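Local coordinates for protein FdxN element excision controlling factor XisI (Anabaena variabilis ATCC 29413, PDB 2NVM) that probably helps to control the site-specific excision of the fdxN element during rearrangement of nitrogen-fixation genes, acting together with XisF and XisH, at residues 75-80 with 84-89; 18-23 with 56-61; 6-11 with 105-110. One frame throughout, in Å; residues are numbered along the deposited sequence.

Contact 1: residues 75-80 with 84-89; sequences YLQIQN and WIEEDS
Two successive backbone amides grip the carbonyl oxygen of Tyr75: Glu86 N lies 2.9 Å from Tyr75 O, and Glu87 N donates to the same oxygen from within the carbonyl plane, on a lone pair. Tyr75 N returns a bond to Glu87 O, while Gln77 and Trp84 exchange a reciprocal pair of bonds, the shorter being Trp84 N to Gln77 O at 2.7 Å. Glu86 folds over the Tyr75 ring: CG, anti to the carbonyl carbon (chi1 -54°), lies above its face, 4.1 Å from the centroid, as a CH-pi contact, and the bend at chi2 (-70°) turns the carboxylate toward Gln77. Its OE2 takes a weak bond from Gln77 NE2, but the carboxylate's main partners are Arg68 and Arg46 of the second subunit; Gln77 OE1 bonds to Gln55. Beyond, Gln79 NE2 stands over one face of the Trp84 indole, 3.6 Å from CE2, with the amide steeply turned (81°) against the ring. On the other face of the sheet, Leu76 CD2 packs against Ile85 CG2 at 3.7 Å, beneath helix 93-100. The pairing of Tyr75 with both Glu86 and Glu87 is a classic beta bulge, set in the antiparallel hairpin of strands 67-79 and 82-87.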
loop_
_atom_site.group_PDB
_atom_site.type_symbol
_atom_site.label_atom_id
_atom_site.label_comp_id
_atom_site.label_asym_id
_atom_site.label_seq_id
_atom_site.Cartn_x
_atom_site.Cartn_y
_atom_site.Cartn_z
ATOM N N TYR B 75 -4.493 -4.508 -4.571
ATOM C CA TYR B 75 -3.161 -4.746 -4.051
ATOM C C TYR B 75 -2.543 -5.953 -4.757
ATOM O O TYR B 75 -3.082 -7.062 -4.712
ATOM C CB TYR B 75 -3.189 -4.884 -2.503
ATOM C CG TYR B 75 -1.871 -5.247 -1.841
ATOM C CD1 TYR B 75 -0.626 -4.780 -2.346
ATOM C CD2 TYR B 75 -1.856 -5.971 -0.634
ATOM C CE1 TYR B 75 0.589 -5.116 -1.730
ATOM C CE2 TYR B 75 -0.654 -6.307 -0.006
ATOM C CZ TYR B 75 0.571 -5.860 -0.562
ATOM O OH TYR B 75 1.769 -6.154 0.030
ATOM N N LEU B 76 -1.404 -5.697 -5.396
ATOM C CA LEU B 76 -0.642 -6.683 -6.146
ATOM C C LEU B 76 0.819 -6.631 -5.731
ATOM O O LEU B 76 1.346 -5.544 -5.447
ATOM C CB LEU B 76 -0.727 -6.366 -7.646
ATOM C CG LEU B 76 -2.112 -6.181 -8.276
ATOM C CD1 LEU B 76 -1.989 -5.811 -9.729
ATOM C CD2 LEU B 76 -2.929 -7.426 -8.166
ATOM N N GLN B 77 1.446 -7.799 -5.652
ATOM C CA GLN B 77 2.877 -7.920 -5.403
ATOM C C GLN B 77 3.486 -9.046 -6.261
ATOM O O GLN B 77 2.785 -9.991 -6.632
ATOM C CB GLN B 77 3.239 -8.093 -3.916
ATOM C CG GLN B 77 2.732 -9.362 -3.245
ATOM C CD GLN B 77 3.457 -9.799 -1.984
ATOM O OE1 GLN B 77 4.436 -9.192 -1.525
ATOM N NE2 GLN B 77 2.999 -10.919 -1.441
ATOM N N ILE B 78 4.772 -8.902 -6.589
ATOM C CA ILE B 78 5.529 -9.900 -7.328
ATOM C C ILE B 78 6.438 -10.506 -6.260
ATOM O O ILE B 78 7.220 -9.781 -5.640
ATOM C CB ILE B 78 6.330 -9.347 -8.531
ATOM C CG1 ILE B 78 5.425 -8.498 -9.459
ATOM C CG2 ILE B 78 6.953 -10.512 -9.290
ATOM C CD1 ILE B 78 6.141 -7.858 -10.616
ATOM N N GLN B 79 6.293 -11.814 -6.036
ATOM C CA GLN B 79 7.047 -12.564 -5.028
ATOM C C GLN B 79 7.445 -13.945 -5.575
ATOM O O GLN B 79 6.568 -14.714 -5.986
ATOM C CB GLN B 79 6.175 -12.714 -3.794
ATOM C CG GLN B 79 6.860 -13.355 -2.590
ATOM C CD GLN B 79 6.015 -13.278 -1.322
ATOM O OE1 GLN B 79 6.504 -12.835 -0.283
ATOM N NE2 GLN B 79 4.734 -13.668 -1.411
ATOM N N ASN B 80 8.753 -14.237 -5.568
ATOM C CA ASN B 80 9.331 -15.503 -6.069
ATOM C C ASN B 80 8.960 -15.775 -7.546
ATOM O O ASN B 80 8.646 -16.907 -7.937
ATOM C CB ASN B 80 8.946 -16.676 -5.141
ATOM C CG ASN B 80 9.362 -16.441 -3.680
ATOM O OD1 ASN B 80 10.475 -15.965 -3.403
ATOM N ND2 ASN B 80 8.470 -16.794 -2.741
ATOM N N TRP B 84 1.012 -11.986 -7.141
ATOM C CA TRP B 84 0.073 -12.263 -6.052
ATOM C C TRP B 84 -0.987 -11.181 -6.072
ATOM O O TRP B 84 -0.640 -10.031 -5.893
ATOM C CB TRP B 84 0.790 -12.228 -4.704
ATOM C CG TRP B 84 1.584 -13.422 -4.418
ATOM C CD1 TRP B 84 2.742 -13.810 -5.016
ATOM C CD2 TRP B 84 1.282 -14.404 -3.438
ATOM N NE1 TRP B 84 3.178 -14.999 -4.482
ATOM C CE2 TRP B 84 2.307 -15.383 -3.497
ATOM C CE3 TRP B 84 0.238 -14.559 -2.507
ATOM C CZ2 TRP B 84 2.316 -16.520 -2.655
ATOM C CZ3 TRP B 84 0.240 -15.669 -1.665
ATOM C CH2 TRP B 84 1.282 -16.644 -1.741
ATOM N N ILE B 85 -2.246 -11.546 -6.314
ATOM C CA ILE B 85 -3.381 -10.605 -6.272
ATOM C C ILE B 85 -3.901 -10.756 -4.837
ATOM O O ILE B 85 -4.597 -11.726 -4.518
ATOM C CB ILE B 85 -4.471 -10.885 -7.317
ATOM C CG1 ILE B 85 -3.868 -10.976 -8.738
ATOM C CG2 ILE B 85 -5.558 -9.796 -7.223
ATOM C CD1 ILE B 85 -4.887 -11.308 -9.830
ATOM N N GLU B 86 -3.485 -9.822 -3.975
ATOM C CA GLU B 86 -3.859 -9.792 -2.547
ATOM C C GLU B 86 -5.228 -9.154 -2.288
ATOM O O GLU B 86 -5.844 -9.429 -1.285
ATOM C CB GLU B 86 -2.809 -9.026 -1.743
ATOM C CG GLU B 86 -1.338 -9.496 -1.881
ATOM C CD GLU B 86 -1.005 -10.841 -1.263
ATOM O OE1 GLU B 86 -1.887 -11.644 -0.916
ATOM O OE2 GLU B 86 0.193 -11.141 -1.158
ATOM N N GLU B 87 -5.661 -8.244 -3.148
ATOM C CA GLU B 87 -6.962 -7.586 -3.017
ATOM C C GLU B 87 -7.360 -7.161 -4.413
ATOM O O GLU B 87 -6.515 -6.636 -5.150
ATOM C CB GLU B 87 -6.872 -6.382 -2.062
ATOM C CG GLU B 87 -8.198 -5.630 -1.794
ATOM C CD GLU B 87 -9.301 -6.490 -1.146
ATOM O OE1 GLU B 87 -9.010 -7.194 -0.161
ATOM O OE2 GLU B 87 -10.469 -6.437 -1.617
ATOM N N ASP B 88 -8.623 -7.408 -4.764
ATOM C CA ASP B 88 -9.164 -7.133 -6.074
ATOM C C ASP B 88 -10.572 -6.555 -5.971
ATOM O O ASP B 88 -11.408 -7.117 -5.260
ATOM C CB ASP B 88 -9.225 -8.469 -6.860
ATOM C CG ASP B 88 -9.762 -8.311 -8.303
ATOM O OD1 ASP B 88 -9.471 -7.284 -8.947
ATOM O OD2 ASP B 88 -10.460 -9.225 -8.789
ATOM N N SER B 89 -10.818 -5.495 -6.745
ATOM C CA SER B 89 -12.105 -4.778 -6.870
ATOM C C SER B 89 -12.813 -4.948 -8.248
ATOM O O SER B 89 -13.894 -4.391 -8.450
ATOM C CB SER B 89 -11.815 -3.281 -6.729
ATOM O OG SER B 89 -10.888 -2.873 -7.742
#

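Contact 2: residues 18-23 with 56-61; sequences KYYDLS and YLWLCC
Tyr20 points the edge of its ring at the face of the Trp58 indole in a T-shaped pair. The planes stand 71° apart, and the phenol centroid lies 4.8 Å from that of the five-membered ring. The touching corner is Tyr20 CD1, which comes down over the pyrrole rim to within 3.4 Å of Trp58 CD1. On the same indole, the helix backbone itself supplies the next partner: Tyr20 CA sits almost squarely above the six-membered ring, 3.9 Å from its centroid and only 9° off the normal, a CH-pi contact. A single residue thus spans both rings of the tryptophan, with CG of Tyr20 anti to the backbone N (chi1 -179°) carrying the phenol out over the pyrrole half. At the far end of the indole, Ser23 CB meets the benzo edge near its plane, 3.6 Å from Trp58 CH2, and Tyr19 CB lies 3.9 Å from Trp58 CZ3. Tyr19 O also approaches Trp58 CH2 obliquely, without a hydrogen bond. The polar ends of the aromatic pair both turn to strand 44-50, where Tyr20 OH and Trp58 NE1 make weak bonds to Asp45. Trp58 therefore fastens the last turn of helix 4-23 to strand 55-61, which runs between strands 44-50 and 67-79, while Tyr19 reaches across to helix 93-100.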
loop_
_atom_site.group_PDB
_atom_site.type_symbol
_atom_site.label_atom_id
_atom_site.label_comp_id
_atom_site.label_asym_id
_atom_site.label_seq_id
_atom_site.Cartn_x
_atom_site.Cartn_y
_atom_site.Cartn_z
ATOM N N LYS B 18 -4.556 1.585 -15.188
ATOM C CA LYS B 18 -5.750 1.520 -16.059
ATOM C C LYS B 18 -7.021 1.588 -15.224
ATOM O O LYS B 18 -7.821 2.492 -15.425
ATOM C CB LYS B 18 -5.750 0.261 -16.968
ATOM C CG LYS B 18 -6.989 0.058 -17.855
ATOM C CD LYS B 18 -6.775 -1.059 -18.880
ATOM C CE LYS B 18 -8.005 -1.222 -19.798
ATOM N NZ LYS B 18 -7.763 -2.063 -21.018
ATOM N N TYR B 19 -7.175 0.651 -14.285
ATOM C CA TYR B 19 -8.348 0.619 -13.382
ATOM C C TYR B 19 -8.432 1.800 -12.415
ATOM O O TYR B 19 -9.546 2.174 -12.037
ATOM C CB TYR B 19 -8.482 -0.724 -12.644
ATOM C CG TYR B 19 -8.857 -1.841 -13.579
ATOM C CD1 TYR B 19 -10.192 -2.006 -14.003
ATOM C CD2 TYR B 19 -7.889 -2.722 -14.077
ATOM C CE1 TYR B 19 -10.556 -3.044 -14.897
ATOM C CE2 TYR B 19 -8.233 -3.756 -14.965
ATOM C CZ TYR B 19 -9.566 -3.918 -15.369
ATOM O OH TYR B 19 -9.892 -4.935 -16.238
ATOM N N TYR B 20 -7.277 2.362 -12.027
ATOM C CA TYR B 20 -7.205 3.566 -11.174
ATOM C C TYR B 20 -7.805 4.754 -11.942
ATOM O O TYR B 20 -8.725 5.398 -11.438
ATOM C CB TYR B 20 -5.756 3.877 -10.744
ATOM C CG TYR B 20 -5.604 5.084 -9.833
ATOM C CD1 TYR B 20 -5.754 4.947 -8.454
ATOM C CD2 TYR B 20 -5.306 6.364 -10.345
ATOM C CE1 TYR B 20 -5.620 6.058 -7.575
ATOM C CE2 TYR B 20 -5.172 7.486 -9.487
ATOM C CZ TYR B 20 -5.329 7.322 -8.101
ATOM O OH TYR B 20 -5.191 8.402 -7.257
ATOM N N ASP B 21 -7.292 5.006 -13.155
ATOM C CA ASP B 21 -7.786 6.096 -14.044
ATOM C C ASP B 21 -9.260 5.918 -14.417
ATOM O O ASP B 21 -10.022 6.888 -14.427
ATOM C CB ASP B 21 -6.951 6.217 -15.338
ATOM C CG ASP B 21 -5.512 6.711 -15.100
ATOM O OD1 ASP B 21 -5.070 6.909 -13.936
ATOM O OD2 ASP B 21 -4.807 6.902 -16.116
ATOM N N LEU B 22 -9.636 4.674 -14.708
ATOM C CA LEU B 22 -11.015 4.288 -15.059
ATOM C C LEU B 22 -12.044 4.579 -13.946
ATOM O O LEU B 22 -13.197 4.883 -14.256
ATOM C CB LEU B 22 -11.050 2.792 -15.435
ATOM C CG LEU B 22 -12.304 2.128 -15.990
ATOM C CD1 LEU B 22 -12.720 2.786 -17.290
ATOM C CD2 LEU B 22 -12.026 0.646 -16.212
ATOM N N SER B 23 -11.611 4.509 -12.677
ATOM C CA SER B 23 -12.471 4.752 -11.499
ATOM C C SER B 23 -12.517 6.228 -11.034
ATOM O O SER B 23 -13.570 6.660 -10.546
ATOM C CB SER B 23 -12.068 3.829 -10.350
ATOM O OG SER B 23 -13.051 3.843 -9.333
ATOM N N TYR B 56 2.498 -2.918 -5.280
ATOM C CA TYR B 56 1.633 -2.048 -6.094
ATOM C C TYR B 56 0.279 -1.991 -5.409
ATOM O O TYR B 56 -0.430 -2.998 -5.368
ATOM C CB TYR B 56 1.524 -2.639 -7.528
ATOM C CG TYR B 56 2.892 -2.919 -8.129
ATOM C CD1 TYR B 56 3.625 -1.910 -8.774
ATOM C CD2 TYR B 56 3.483 -4.189 -7.997
ATOM C CE1 TYR B 56 4.920 -2.167 -9.296
ATOM C CE2 TYR B 56 4.771 -4.457 -8.522
ATOM C CZ TYR B 56 5.485 -3.450 -9.153
ATOM O OH TYR B 56 6.734 -3.733 -9.646
ATOM N N LEU B 57 -0.093 -0.822 -4.894
ATOM C CA LEU B 57 -1.333 -0.679 -4.148
ATOM C C LEU B 57 -2.137 0.575 -4.468
ATOM O O LEU B 57 -1.587 1.630 -4.706
ATOM C CB LEU B 57 -0.989 -0.769 -2.663
ATOM C CG LEU B 57 -2.148 -0.747 -1.646
ATOM C CD1 LEU B 57 -1.983 -1.828 -0.580
ATOM C CD2 LEU B 57 -2.352 0.656 -1.064
ATOM N N TRP B 58 -3.451 0.401 -4.463
ATOM C CA TRP B 58 -4.438 1.417 -4.683
ATOM C C TRP B 58 -5.378 1.341 -3.487
ATOM O O TRP B 58 -5.983 0.286 -3.227
ATOM C CB TRP B 58 -5.145 1.169 -6.038
ATOM C CG TRP B 58 -6.409 1.922 -6.298
ATOM C CD1 TRP B 58 -6.774 3.127 -5.764
ATOM C CD2 TRP B 58 -7.411 1.602 -7.277
ATOM N NE1 TRP B 58 -7.970 3.529 -6.286
ATOM C CE2 TRP B 58 -8.394 2.626 -7.215
ATOM C CE3 TRP B 58 -7.596 0.535 -8.177
ATOM C CZ2 TRP B 58 -9.555 2.623 -8.019
ATOM C CZ3 TRP B 58 -8.765 0.524 -8.995
ATOM C CH2 TRP B 58 -9.731 1.567 -8.899
ATOM N N LEU B 59 -5.472 2.460 -2.764
ATOM C CA LEU B 59 -6.364 2.600 -1.624
ATOM C C LEU B 59 -7.115 3.908 -1.679
ATOM O O LEU B 59 -6.776 4.779 -2.469
ATOM C CB LEU B 59 -5.567 2.496 -0.315
ATOM C CG LEU B 59 -4.430 3.465 0.056
ATOM C CD1 LEU B 59 -4.855 4.894 0.233
ATOM C CD2 LEU B 59 -3.825 2.982 1.377
ATOM N N CYS B 60 -8.148 4.012 -0.853
ATOM C CA CYS B 60 -8.880 5.264 -0.640
ATOM C C CYS B 60 -8.754 5.597 0.857
ATOM O O CYS B 60 -8.740 4.705 1.709
ATOM C CB CYS B 60 -10.320 5.221 -1.129
ATOM S SG CYS B 60 -11.339 4.118 -0.299
ATOM N N CYS B 61 -8.611 6.876 1.153
ATOM C CA CYS B 61 -8.440 7.342 2.513
ATOM C C CYS B 61 -8.998 8.750 2.703
ATOM O O CYS B 61 -8.845 9.610 1.825
ATOM C CB CYS B 61 -6.950 7.275 2.872
ATOM S SG CYS B 61 -6.496 7.763 4.526
#

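Contact 3: residues 6-11 with 105-110; sequences THYRHT and QTDIIL
Tyr8 and Asp107 make this contact by themselves, burying closely similar areas, and they are joined by one short hydrogen bond. The phenol hydroxyl is the donor, with Tyr8 OH 2.6 Å from Asp107 OD2. It reaches the carboxylate on the anti side and 33° out of its plane. On the tyrosine side, OD2 lies at the ring edge, close to the ring plane. The two side chains cross at about a right angle, and the ring and carboxylate planes are 59° apart. Apolar contact is slight: Asp107 CB, which stands off the ring plane, comes to 3.9 Å from Tyr8 CE2.

Both residues send their first bond across the gap. In Tyr8, CG is anti to the carbonyl carbon (chi1 -77°), and the ring then spans most of the distance between backbones whose nearest CA atoms, those of Tyr8 and Asp107, are 9.7 Å apart. Ile78 of strand 67-79, Ile83 of strand 82-87 and Pro104 pack around the tyrosine, so the phenol passes through largely apolar surroundings before meeting the acid. Asp107 follows the 3-10 turn 105-106, and its backbone bonds to Ile83.

The other carboxylate oxygen, OD1, has a long, weak ion pair with Lys4 near the start of the same helix. Buried as both residues are, the phenol gives the aspartate oxygen OD2 a neutral donor, and the combination of this bond with the nearby lysine would be expected to help stabilise a negative charge on Asp107.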
loop_
_atom_site.group_PDB
_atom_site.type_symbol
_atom_site.label_atom_id
_atom_site.label_comp_id
_atom_site.label_asym_id
_atom_site.label_seq_id
_atom_site.Cartn_x
_atom_site.Cartn_y
_atom_site.Cartn_z
ATOM N N THR B 6 10.735 -7.984 -15.619
ATOM C CA THR B 6 10.517 -6.636 -16.214
ATOM C C THR B 6 9.175 -6.546 -16.970
ATOM O O THR B 6 8.470 -5.535 -16.879
ATOM C CB THR B 6 11.687 -6.190 -17.134
ATOM O OG1 THR B 6 12.048 -7.280 -17.977
ATOM C CG2 THR B 6 12.903 -5.818 -16.322
ATOM N N HIS B 7 8.844 -7.610 -17.703
ATOM C CA HIS B 7 7.560 -7.731 -18.411
ATOM C C HIS B 7 6.385 -7.736 -17.407
ATOM O O HIS B 7 5.398 -7.025 -17.602
ATOM C CB HIS B 7 7.543 -8.991 -19.300
ATOM C CG HIS B 7 6.196 -9.317 -19.851
ATOM N ND1 HIS B 7 5.541 -8.491 -20.738
ATOM C CD2 HIS B 7 5.374 -10.366 -19.629
ATOM C CE1 HIS B 7 4.369 -9.018 -21.036
ATOM N NE2 HIS B 7 4.244 -10.157 -20.376
ATOM N N TYR B 8 6.526 -8.540 -16.356
ATOM C CA TYR B 8 5.536 -8.648 -15.265
ATOM C C TYR B 8 5.339 -7.318 -14.538
ATOM O O TYR B 8 4.203 -6.972 -14.216
ATOM C CB TYR B 8 5.939 -9.756 -14.268
ATOM C CG TYR B 8 5.684 -11.191 -14.698
ATOM C CD1 TYR B 8 5.612 -11.579 -16.062
ATOM C CD2 TYR B 8 5.636 -12.216 -13.726
ATOM C CE1 TYR B 8 5.415 -12.917 -16.433
ATOM C CE2 TYR B 8 5.442 -13.577 -14.104
ATOM C CZ TYR B 8 5.335 -13.906 -15.459
ATOM O OH TYR B 8 5.157 -15.204 -15.872
ATOM N N ARG B 9 6.438 -6.595 -14.279
ATOM C CA ARG B 9 6.399 -5.258 -13.644
ATOM C C ARG B 9 5.608 -4.272 -14.498
ATOM O O ARG B 9 4.681 -3.647 -14.004
ATOM C CB ARG B 9 7.808 -4.686 -13.392
ATOM C CG ARG B 9 8.553 -5.314 -12.233
ATOM C CD ARG B 9 9.864 -4.592 -12.027
ATOM N NE ARG B 9 10.584 -5.038 -10.831
ATOM C CZ ARG B 9 11.507 -6.008 -10.755
ATOM N NH1 ARG B 9 11.921 -6.703 -11.821
ATOM N NH2 ARG B 9 12.059 -6.269 -9.563
ATOM N N HIS B 10 5.987 -4.174 -15.776
ATOM C CA HIS B 10 5.320 -3.307 -16.774
ATOM C C HIS B 10 3.828 -3.627 -16.886
ATOM O O HIS B 10 3.003 -2.709 -16.851
ATOM C CB HIS B 10 6.015 -3.446 -18.146
ATOM C CG HIS B 10 5.353 -2.695 -19.268
ATOM N ND1 HIS B 10 5.529 -1.340 -19.471
ATOM C CD2 HIS B 10 4.559 -3.125 -20.282
ATOM C CE1 HIS B 10 4.851 -0.964 -20.544
ATOM N NE2 HIS B 10 4.257 -2.028 -21.057
ATOM N N THR B 11 3.512 -4.925 -16.970
ATOM C CA THR B 11 2.137 -5.417 -17.099
ATOM C C THR B 11 1.260 -4.999 -15.920
ATOM O O THR B 11 0.237 -4.348 -16.119
ATOM C CB THR B 11 2.094 -6.980 -17.262
ATOM O OG1 THR B 11 2.823 -7.355 -18.428
ATOM C CG2 THR B 11 0.663 -7.520 -17.411
ATOM N N GLN B 105 -1.282 -18.685 -16.190
ATOM C CA GLN B 105 -2.086 -18.871 -14.951
ATOM C C GLN B 105 -1.277 -19.441 -13.773
ATOM O O GLN B 105 -1.595 -19.147 -12.622
ATOM C CB GLN B 105 -3.330 -19.742 -15.188
ATOM C CG GLN B 105 -4.333 -19.172 -16.178
ATOM N N THR B 106 -0.235 -20.230 -14.078
ATOM C CA THR B 106 0.679 -20.788 -13.062
ATOM C C THR B 106 1.538 -19.731 -12.342
ATOM O O THR B 106 2.116 -20.059 -11.301
ATOM C CB THR B 106 1.623 -21.885 -13.639
ATOM O OG1 THR B 106 2.485 -21.321 -14.637
ATOM C CG2 THR B 106 0.813 -23.033 -14.230
ATOM N N ASP B 107 1.671 -18.521 -12.919
ATOM C CA ASP B 107 2.395 -17.381 -12.310
ATOM C C ASP B 107 1.474 -16.300 -11.664
ATOM O O ASP B 107 1.963 -15.236 -11.289
ATOM C CB ASP B 107 3.382 -16.771 -13.337
ATOM C CG ASP B 107 4.570 -17.690 -13.651
ATOM O OD1 ASP B 107 5.032 -18.458 -12.774
ATOM O OD2 ASP B 107 5.089 -17.602 -14.779
ATOM N N ILE B 108 0.174 -16.606 -11.514
ATOM C CA ILE B 108 -0.846 -15.749 -10.892
ATOM C C ILE B 108 -1.364 -16.495 -9.640
ATOM O O ILE B 108 -1.801 -17.619 -9.760
ATOM C CB ILE B 108 -2.043 -15.460 -11.855
ATOM C CG1 ILE B 108 -1.559 -14.767 -13.142
ATOM C CG2 ILE B 108 -3.110 -14.597 -11.160
ATOM C CD1 ILE B 108 -2.664 -14.426 -14.142
ATOM N N ILE B 109 -1.295 -15.868 -8.466
ATOM C CA ILE B 109 -1.789 -16.436 -7.194
ATOM C C ILE B 109 -2.859 -15.505 -6.628
ATOM O O ILE B 109 -2.626 -14.293 -6.501
ATOM C CB ILE B 109 -0.664 -16.598 -6.137
ATOM C CG1 ILE B 109 0.449 -17.497 -6.686
ATOM C CG2 ILE B 109 -1.226 -17.180 -4.828
ATOM C CD1 ILE B 109 1.569 -17.731 -5.752
ATOM N N LEU B 110 -4.017 -16.073 -6.292
ATOM C CA LEU B 110 -5.095 -15.326 -5.663
ATOM C C LEU B 110 -4.861 -15.411 -4.169
ATOM O O LEU B 110 -5.346 -16.317 -3.493
ATOM C CB LEU B 110 -6.481 -15.825 -6.080
ATOM C CG LEU B 110 -6.742 -15.790 -7.586
ATOM C CD1 LEU B 110 -8.175 -16.265 -7.833
ATOM C CD2 LEU B 110 -6.490 -14.395 -8.234
#

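In the fold
Contact 2 closes before contact 1 opens along the chain, and both are nested inside the long loop closed by contact 3. All three reach one mixed sheet. Strands 55-61 and 67-79 are neighbours in it, as are 82-87 and 108-110, so contact 1 lies between the other two, its centre about 13 Å from that of contact 2 and 9 Å from that of contact 3. Helix 4-23 enters contacts 2 and 3, whose centres, about 18 Å apart, fall on opposite sides of the chain's centre. The helix is thereby tied to the sheet near both its ends, while contacts 1 and 2 also touch the second subunit, linking this framework to the dimer.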